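Local coordinates for DltD domain-containing protein (Beauveria bassiana, PDB 7D78), which is a thioesterase of the alpha/beta-hydrolase fold that probably acts as a polyketide cyclase, closing medium-ring lactones, at residues F189-I202 and R231-A243. Sequence-based numbering, arbitrary orientation.
Sequences FMLPPFNSKGENPI and RNKIALQTYQKLA
One face of the Tyr-239 ring carries CG2 of Ile-202 in a CH-pi contact, 4.0 Å from the ring centroid; Leu-191 CD1 and a water lie at its edge, while Pro-201 CD comes in obliquely. Phe-189 meets the other segment differently, its ring edge facing Leu-236 CB. Both aromatics flank a two-strand antiparallel ribbon, 190-191 with 234-235, separate from the main sheet of this alpha/beta hydrolase. The ribbon ties the two segments by backbone bonds, while Tyr-239, from helix 238-243, packs against Leu-191, Pro-201 and Ile-202 beyond it. Leu-191 and Ile-234 form the hydrogen-bonded pair, with Ile-234 N to Leu-191 O at 2.8 Å and Leu-191 N to Ile-234 O at 3.0 Å. Leu-236 N adds a nearly straight bond (174°) to Phe-189 O. On the Met-190 side of the ribbon, bends at chi2 and chi3 (-69° and -74°) fold the thioether back over Ala-235, bringing CE to 3.7 Å from Lys-233 CD. On the other, Leu-191 CD2 packs against Ile-234 and Leu-236. Helix 168-183 covers Pro-201, Ile-202 and Leu-236. The hydroxyl of the buried Tyr-239 is served by water: its OH lies 2.7 Å from a water that donates to Pro-193 O at 2.8 Å.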
loop_
_atom_site.group_PDB
_atom_site.type_symbol
_atom_site.label_atom_id
_atom_site.label_comp_id
_atom_site.label_asym_id
_atom_site.label_seq_id
_atom_site.Cartn_x
_atom_site.Cartn_y
_atom_site.Cartn_z
ATOM N N PHE A 189 17.242 2.820 9.773
ATOM C CA PHE A 189 17.163 3.288 11.148
ATOM C C PHE A 189 16.128 2.466 11.919
ATOM O O PHE A 189 15.022 2.216 11.424
ATOM C CB PHE A 189 16.816 4.777 11.172
ATOM C CG PHE A 189 16.757 5.368 12.557
ATOM C CD1 PHE A 189 17.914 5.597 13.278
ATOM C CD2 PHE A 189 15.539 5.702 13.131
ATOM C CE1 PHE A 189 17.861 6.150 14.548
ATOM C CE2 PHE A 189 15.478 6.249 14.408
ATOM C CZ PHE A 189 16.644 6.473 15.113
ATOM N N MET A 190 16.501 2.027 13.122
ATOM C CA MET A 190 15.637 1.262 14.008
ATOM C C MET A 190 15.324 2.060 15.269
ATOM O O MET A 190 16.127 2.877 15.726
ATOM C CB MET A 190 16.279 -0.071 14.406
ATOM C CG MET A 190 16.819 -0.878 13.256
ATOM S SD MET A 190 15.479 -1.497 12.231
ATOM C CE MET A 190 14.805 -2.805 13.249
ATOM N N LEU A 191 14.154 1.797 15.849
ATOM C CA LEU A 191 13.781 2.436 17.104
ATOM C C LEU A 191 12.780 1.546 17.821
ATOM O O LEU A 191 12.064 0.779 17.165
ATOM C CB LEU A 191 13.183 3.830 16.861
ATOM C CG LEU A 191 11.764 3.921 16.257
ATOM C CD1 LEU A 191 11.258 5.338 16.377
ATOM C CD2 LEU A 191 11.727 3.492 14.791
ATOM N N PRO A 192 12.697 1.622 19.147
ATOM C CA PRO A 192 11.598 0.967 19.855
ATOM C C PRO A 192 10.275 1.564 19.416
ATOM O O PRO A 192 10.176 2.787 19.248
ATOM C CB PRO A 192 11.877 1.279 21.340
ATOM C CG PRO A 192 13.259 1.832 21.389
ATOM C CD PRO A 192 13.512 2.455 20.051
ATOM N N PRO A 193 9.244 0.740 19.199
ATOM C CA PRO A 193 7.933 1.293 18.814
ATOM C C PRO A 193 7.341 2.225 19.859
ATOM O O PRO A 193 6.450 3.020 19.525
ATOM C CB PRO A 193 7.047 0.050 18.635
ATOM C CG PRO A 193 7.938 -1.139 18.762
ATOM C CD PRO A 193 9.242 -0.729 19.329
ATOM N N PHE A 194 7.777 2.120 21.117
ATOM C CA PHE A 194 7.339 3.001 22.194
ATOM C C PHE A 194 8.535 3.281 23.095
ATOM O O PHE A 194 9.149 2.341 23.612
ATOM C CB PHE A 194 6.192 2.373 23.002
ATOM C CG PHE A 194 5.023 1.931 22.156
ATOM C CD1 PHE A 194 4.979 0.657 21.628
ATOM C CD2 PHE A 194 3.967 2.797 21.895
ATOM C CE1 PHE A 194 3.913 0.244 20.843
ATOM C CE2 PHE A 194 2.897 2.390 21.109
ATOM C CZ PHE A 194 2.875 1.107 20.586
ATOM N N ASN A 195 8.881 4.556 23.264
ATOM C CA ASN A 195 9.970 4.907 24.167
ATOM C C ASN A 195 9.442 5.000 25.599
ATOM O O ASN A 195 8.249 4.823 25.861
ATOM C CB ASN A 195 10.662 6.200 23.714
ATOM C CG ASN A 195 9.778 7.442 23.830
ATOM O OD1 ASN A 195 8.830 7.492 24.608
ATOM N ND2 ASN A 195 10.104 8.461 23.042
ATOM N N SER A 196 10.345 5.299 26.539
ATOM C CA SER A 196 9.979 5.318 27.952
ATOM C C SER A 196 8.913 6.356 28.276
ATOM O O SER A 196 8.217 6.216 29.289
ATOM C CB SER A 196 11.217 5.572 28.810
ATOM O OG SER A 196 11.731 6.854 28.522
ATOM N N LYS A 197 8.768 7.403 27.466
ATOM C CA LYS A 197 7.628 8.286 27.661
ATOM C C LYS A 197 6.356 7.732 27.025
ATOM O O LYS A 197 5.321 8.408 27.051
ATOM C CB LYS A 197 7.923 9.683 27.110
ATOM C CG LYS A 197 9.027 10.434 27.852
ATOM C CD LYS A 197 9.264 11.812 27.250
ATOM C CE LYS A 197 9.922 11.733 25.871
ATOM N NZ LYS A 197 11.374 11.391 25.945
ATOM N N GLY A 198 6.407 6.517 26.479
ATOM C CA GLY A 198 5.284 5.949 25.754
ATOM C C GLY A 198 5.072 6.508 24.367
ATOM O O GLY A 198 4.023 6.248 23.759
ATOM N N GLU A 199 6.036 7.253 23.835
ATOM C CA GLU A 199 5.827 8.016 22.616
ATOM C C GLU A 199 6.545 7.370 21.443
ATOM O O GLU A 199 7.436 6.535 21.604
ATOM C CB GLU A 199 6.309 9.462 22.793
ATOM C CG GLU A 199 5.532 10.247 23.836
ATOM C CD GLU A 199 5.987 11.695 23.939
ATOM O OE1 GLU A 199 7.211 11.943 23.959
ATOM O OE2 GLU A 199 5.118 12.589 23.988
ATOM N N ASN A 200 6.164 7.811 20.252
ATOM C CA ASN A 200 6.834 7.406 19.026
ATOM C C ASN A 200 6.639 8.521 18.010
ATOM O O ASN A 200 5.808 9.417 18.213
ATOM C CB ASN A 200 6.293 6.061 18.515
ATOM C CG ASN A 200 4.793 6.063 18.353
ATOM O OD1 ASN A 200 4.251 6.802 17.533
ATOM N ND2 ASN A 200 4.107 5.226 19.130
ATOM N N PRO A 201 7.405 8.507 16.907
ATOM C CA PRO A 201 7.444 9.691 16.031
ATOM C C PRO A 201 6.132 10.049 15.362
ATOM O O PRO A 201 5.946 11.222 15.005
ATOM C CB PRO A 201 8.509 9.315 14.991
ATOM C CG PRO A 201 9.421 8.410 15.730
ATOM C CD PRO A 201 8.497 7.570 16.583
ATOM N N ILE A 202 5.225 9.097 15.130
ATOM C CA ILE A 202 3.985 9.442 14.429
ATOM C C ILE A 202 2.803 9.597 15.376
ATOM O O ILE A 202 1.727 10.041 14.939
ATOM C CB ILE A 202 3.643 8.419 13.320
ATOM C CG1 ILE A 202 3.285 7.059 13.908
ATOM C CG2 ILE A 202 4.807 8.275 12.326
ATOM C CD1 ILE A 202 2.777 6.051 12.845
ATOM N N ARG A 231 12.097 -8.967 19.200
ATOM C CA ARG A 231 13.017 -7.834 19.145
ATOM C C ARG A 231 12.205 -6.569 19.381
ATOM O O ARG A 231 11.258 -6.296 18.639
ATOM C CB ARG A 231 13.755 -7.787 17.797
ATOM C CG ARG A 231 14.520 -9.084 17.470
ATOM C CD ARG A 231 15.271 -9.017 16.137
ATOM N NE ARG A 231 14.355 -8.976 14.994
ATOM C CZ ARG A 231 13.898 -10.046 14.344
ATOM N NH1 ARG A 231 14.268 -11.272 14.714
ATOM N NH2 ARG A 231 13.053 -9.891 13.325
ATOM N N ASN A 232 12.550 -5.811 20.421
ATOM C CA ASN A 232 11.753 -4.637 20.790
ATOM C C ASN A 232 12.206 -3.412 19.988
ATOM O O ASN A 232 12.609 -2.376 20.517
ATOM C CB ASN A 232 11.830 -4.393 22.293
ATOM C CG ASN A 232 10.908 -3.279 22.753
ATOM O OD1 ASN A 232 9.913 -2.970 22.100
ATOM N ND2 ASN A 232 11.234 -2.673 23.888
ATOM N N LYS A 233 12.132 -3.558 18.667
ATOM C CA LYS A 233 12.539 -2.496 17.759
ATOM C C LYS A 233 11.787 -2.677 16.453
ATOM O O LYS A 233 11.419 -3.797 16.098
ATOM C CB LYS A 233 14.056 -2.515 17.501
ATOM C CG LYS A 233 14.577 -3.840 16.910
ATOM C CD LYS A 233 16.092 -3.798 16.621
ATOM C CE LYS A 233 16.565 -5.105 15.959
ATOM N NZ LYS A 233 18.023 -5.095 15.601
ATOM N N ILE A 234 11.545 -1.558 15.749
ATOM C CA ILE A 234 10.998 -1.602 14.397
ATOM C C ILE A 234 11.862 -0.741 13.488
ATOM O O ILE A 234 12.551 0.182 13.933
ATOM C CB ILE A 234 9.529 -1.120 14.326
ATOM C CG1 ILE A 234 9.413 0.324 14.866
ATOM C CG2 ILE A 234 8.611 -2.086 15.068
ATOM C CD1 ILE A 234 8.077 1.004 14.566
ATOM N N ALA A 235 11.807 -1.044 12.195
ATOM C CA ALA A 235 12.361 -0.134 11.201
ATOM C C ALA A 235 11.507 1.126 11.129
ATOM O O ALA A 235 10.277 1.045 11.047
ATOM C CB ALA A 235 12.414 -0.806 9.829
ATOM N N LEU A 236 12.157 2.294 11.154
ATOM C CA LEU A 236 11.428 3.548 10.974
ATOM C C LEU A 236 10.569 3.538 9.708
ATOM O O LEU A 236 9.478 4.128 9.689
ATOM C CB LEU A 236 12.410 4.729 10.936
ATOM C CG LEU A 236 11.789 6.133 10.935
ATOM C CD1 LEU A 236 11.438 6.602 12.379
ATOM C CD2 LEU A 236 12.731 7.121 10.263
ATOM N N GLN A 237 11.027 2.861 8.647
ATOM C CA GLN A 237 10.270 2.858 7.394
ATOM C C GLN A 237 8.889 2.236 7.544
ATOM O O GLN A 237 8.049 2.413 6.652
ATOM C CB GLN A 237 11.049 2.129 6.298
ATOM C CG GLN A 237 12.251 2.922 5.773
ATOM C CD GLN A 237 11.868 4.316 5.261
ATOM O OE1 GLN A 237 10.818 4.495 4.643
ATOM N NE2 GLN A 237 12.730 5.304 5.519
ATOM N N THR A 238 8.645 1.499 8.634
ATOM C CA THR A 238 7.299 1.075 9.017
ATOM C C THR A 238 6.339 2.244 8.893
ATOM O O THR A 238 5.233 2.099 8.364
ATOM C CB THR A 238 7.282 0.552 10.459
ATOM O OG1 THR A 238 8.130 -0.594 10.568
ATOM C CG2 THR A 238 5.844 0.199 10.911
ATOM N N TYR A 239 6.774 3.420 9.358
ATOM C CA TYR A 239 5.891 4.577 9.364
ATOM C C TYR A 239 5.548 5.035 7.951
ATOM O O TYR A 239 4.492 5.640 7.740
ATOM C CB TYR A 239 6.538 5.702 10.163
ATOM C CG TYR A 239 6.774 5.340 11.616
ATOM C CD1 TYR A 239 5.903 4.484 12.297
ATOM C CD2 TYR A 239 7.863 5.856 12.309
ATOM C CE1 TYR A 239 6.125 4.154 13.646
ATOM C CE2 TYR A 239 8.091 5.541 13.637
ATOM C CZ TYR A 239 7.224 4.704 14.304
ATOM O OH TYR A 239 7.477 4.412 15.631
ATOM N N GLN A 240 6.430 4.782 6.979
ATOM C CA GLN A 240 6.084 5.051 5.587
ATOM C C GLN A 240 4.951 4.138 5.122
ATOM O O GLN A 240 4.002 4.589 4.467
ATOM C CB GLN A 240 7.318 4.881 4.700
ATOM C CG GLN A 240 7.048 5.062 3.203
ATOM C CD GLN A 240 6.615 6.475 2.861
ATOM O OE1 GLN A 240 5.414 6.776 2.751
ATOM N NE2 GLN A 240 7.584 7.356 2.709
ATOM N N LYS A 241 5.033 2.846 5.452
ATOM C CA LYS A 241 3.957 1.925 5.102
ATOM C C LYS A 241 2.650 2.330 5.771
ATOM O O LYS A 241 1.578 2.245 5.163
ATOM C CB LYS A 241 4.343 0.496 5.499
ATOM C CG LYS A 241 5.722 0.040 4.999
ATOM C CD LYS A 241 5.852 0.269 3.490
ATOM C CE LYS A 241 7.255 -0.051 2.978
ATOM N NZ LYS A 241 7.343 0.162 1.488
ATOM N N LEU A 242 2.718 2.774 7.027
ATOM C CA LEU A 242 1.507 3.196 7.721
ATOM C C LEU A 242 0.945 4.486 7.137
ATOM O O LEU A 242 -0.266 4.718 7.219
ATOM C CB LEU A 242 1.782 3.372 9.219
ATOM C CG LEU A 242 2.276 2.116 9.952
ATOM C CD1 LEU A 242 2.391 2.397 11.440
ATOM C CD2 LEU A 242 1.321 0.941 9.698
ATOM N N ALA A 243 1.797 5.333 6.545
ATOM C CA ALA A 243 1.287 6.555 5.928
ATOM C C ALA A 243 0.407 6.234 4.730
ATOM O O ALA A 243 -0.595 6.916 4.488
ATOM C CB ALA A 243 2.445 7.461 5.505
HETATM O O HOH W 1 14.102 2.504 8.626
HETATM O O HOH W 2 5.611 2.903 16.893
HETATM O O HOH W 3 8.644 -0.560 22.425
#